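Local coordinates for protein putative alpha-galactosidase (Bacteroides fragilis, PDB 4NZJ) that probably releases terminal, non-reducing alpha-D-galactose from alpha-D-galactosides by hydrolysis, as a family 27 glycoside hydrolase, at residues E95-P100 / S248-V253. Residues are numbered along the deposited sequence; the frame is centred on the assembly and turned at random.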
loop_
_atom_site.group_PDB
_atom_site.type_symbol
_atom_site.label_atom_id
_atom_site.label_comp_id
_atom_site.label_asym_id
_atom_site.label_seq_id
_atom_site.Cartn_x
_atom_site.Cartn_y
_atom_site.Cartn_z
ATOM N N GLU A 95 17.040 -2.724 -0.192
ATOM C CA GLU A 95 15.857 -2.106 0.408
ATOM C C GLU A 95 14.720 -1.978 -0.606
ATOM O O GLU A 95 14.818 -1.197 -1.553
ATOM C CB GLU A 95 16.229 -0.726 0.952
ATOM C CG GLU A 95 17.310 -0.760 2.025
ATOM C CD GLU A 95 17.970 0.592 2.249
ATOM O OE1 GLU A 95 17.255 1.578 2.501
ATOM O OE2 GLU A 95 19.215 0.666 2.167
ATOM N N LEU A 96 13.650 -2.748 -0.422
ATOM C CA LEU A 96 12.430 -2.586 -1.224
ATOM C C LEU A 96 11.366 -1.854 -0.412
ATOM O O LEU A 96 11.503 -1.717 0.799
ATOM C CB LEU A 96 11.887 -3.949 -1.667
ATOM C CG LEU A 96 12.854 -4.868 -2.410
ATOM C CD1 LEU A 96 12.133 -6.118 -2.893
ATOM C CD2 LEU A 96 13.507 -4.144 -3.575
ATOM N N LEU A 97 10.307 -1.394 -1.074
ATOM C CA LEU A 97 9.210 -0.664 -0.416
ATOM C C LEU A 97 9.699 0.425 0.534
ATOM O O LEU A 97 9.393 0.419 1.735
ATOM C CB LEU A 97 8.270 -1.625 0.316
ATOM C CG LEU A 97 7.558 -2.677 -0.532
ATOM C CD1 LEU A 97 6.523 -3.416 0.313
ATOM C CD2 LEU A 97 6.935 -2.063 -1.780
ATOM N N LEU A 98 10.434 1.374 -0.028
ATOM C CA LEU A 98 10.911 2.531 0.718
ATOM C C LEU A 98 9.745 3.443 1.110
ATOM O O LEU A 98 9.876 4.270 2.012
ATOM C CB LEU A 98 11.981 3.283 -0.083
ATOM C CG LEU A 98 13.299 2.502 -0.188
ATOM C CD1 LEU A 98 14.237 3.138 -1.200
ATOM C CD2 LEU A 98 13.974 2.397 1.173
ATOM N N THR A 99 8.616 3.271 0.420
ATOM C CA THR A 99 7.308 3.780 0.846
ATOM C C THR A 99 6.333 2.608 0.912
ATOM O O THR A 99 6.594 1.551 0.335
ATOM C CB THR A 99 6.756 4.826 -0.142
ATOM O OG1 THR A 99 6.526 4.215 -1.417
ATOM C CG2 THR A 99 7.724 5.985 -0.296
ATOM N N PRO A 100 5.199 2.767 1.624
ATOM C CA PRO A 100 4.279 1.631 1.706
ATOM C C PRO A 100 3.741 1.201 0.341
ATOM O O PRO A 100 3.563 2.048 -0.545
ATOM C CB PRO A 100 3.138 2.164 2.584
ATOM C CG PRO A 100 3.774 3.233 3.400
ATOM C CD PRO A 100 4.799 3.871 2.511
ATOM N N SER A 248 13.485 -8.597 -7.796
ATOM C CA SER A 248 13.168 -7.915 -6.547
ATOM C C SER A 248 11.741 -8.274 -6.161
ATOM O O SER A 248 10.789 -7.647 -6.630
ATOM C CB SER A 248 13.289 -6.398 -6.699
ATOM O OG SER A 248 14.627 -6.012 -6.903
ATOM N N ILE A 249 11.591 -9.296 -5.323
ATOM C CA ILE A 249 10.265 -9.755 -4.913
ATOM C C ILE A 249 9.931 -9.284 -3.498
ATOM O O ILE A 249 10.603 -9.649 -2.521
ATOM C CB ILE A 249 10.125 -11.288 -5.016
ATOM C CG1 ILE A 249 10.485 -11.750 -6.435
ATOM C CG2 ILE A 249 8.704 -11.710 -4.657
ATOM C CD1 ILE A 249 10.356 -13.242 -6.673
ATOM N N VAL A 250 8.898 -8.457 -3.399
ATOM C CA VAL A 250 8.391 -8.002 -2.113
ATOM C C VAL A 250 7.821 -9.195 -1.355
ATOM O O VAL A 250 7.126 -10.032 -1.927
ATOM C CB VAL A 250 7.307 -6.923 -2.300
ATOM C CG1 VAL A 250 6.565 -6.639 -0.999
ATOM C CG2 VAL A 250 7.938 -5.654 -2.862
ATOM N N TYR A 251 8.092 -9.242 -0.057
ATOM C CA TYR A 251 7.739 -10.371 0.782
ATOM C C TYR A 251 6.742 -9.911 1.845
ATOM O O TYR A 251 7.097 -9.179 2.769
ATOM C CB TYR A 251 9.011 -10.928 1.415
ATOM C CG TYR A 251 8.903 -12.258 2.122
ATOM C CD1 TYR A 251 7.863 -13.156 1.863
ATOM C CD2 TYR A 251 9.893 -12.644 3.020
ATOM C CE1 TYR A 251 7.807 -14.382 2.516
ATOM C CE2 TYR A 251 9.845 -13.860 3.668
ATOM C CZ TYR A 251 8.804 -14.726 3.411
ATOM O OH TYR A 251 8.769 -15.943 4.061
ATOM N N SER A 252 5.492 -10.329 1.673
ATOM C CA SER A 252 4.389 -9.973 2.560
ATOM C C SER A 252 4.107 -11.144 3.501
ATOM O O SER A 252 3.704 -12.223 3.069
ATOM C CB SER A 252 3.155 -9.613 1.718
ATOM O OG SER A 252 1.966 -9.557 2.485
ATOM N N VAL A 253 4.349 -10.926 4.788
ATOM C CA VAL A 253 4.194 -11.951 5.813
ATOM C C VAL A 253 2.770 -11.905 6.358
ATOM O O VAL A 253 2.274 -10.843 6.731
ATOM C CB VAL A 253 5.240 -11.734 6.927
ATOM C CG1 VAL A 253 4.972 -12.615 8.144
ATOM C CG2 VAL A 253 6.630 -11.990 6.369
#
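The CA atoms of L96 and V250 are the nearest pair across the segments, 6.8 Å apart; the loop 95-100 reaches the start of strand 250-254 with the side chains of L96 and L97. L97 and V250 cross at about a right angle. The branch of L97 sets CG 3.8 Å from V250 CG2, and its CD1 presses on V250 CG1 at 3.5 Å, tighter than usual for two carbons. V250 has CG1 anti to its backbone N (chi1 168°), which turns both methyls to L97. L97 CD2 also touches V250 CG2, at 3.9 Å. The strand belongs to the parallel barrel of the catalytic TIM domain, and the loop is the link from the N-terminal Ig-like domain into the first barrel strand, 102-105. V250 and L97 both also touch L272 on the neighbouring barrel strand 272-274. L97 takes left-handed backbone angles (phi 47°), and the chain turns there; its backbone is hydrogen-bonded to that of S313. One residue earlier, L96 reaches the two residues before the strand, S248 and I249. Its CD2 lies 3.9 Å from S248 CB. Its CD1 rests on the backbone of I249, 3.9 Å from I249 O, and also faces V250 CG2. The hydroxyl of S248 is engaged on the Ig-like side, by hydrogen bonds with T27 OG1 and Y24 N. I249 points away from the loop and packs on L242 of helix 228-243.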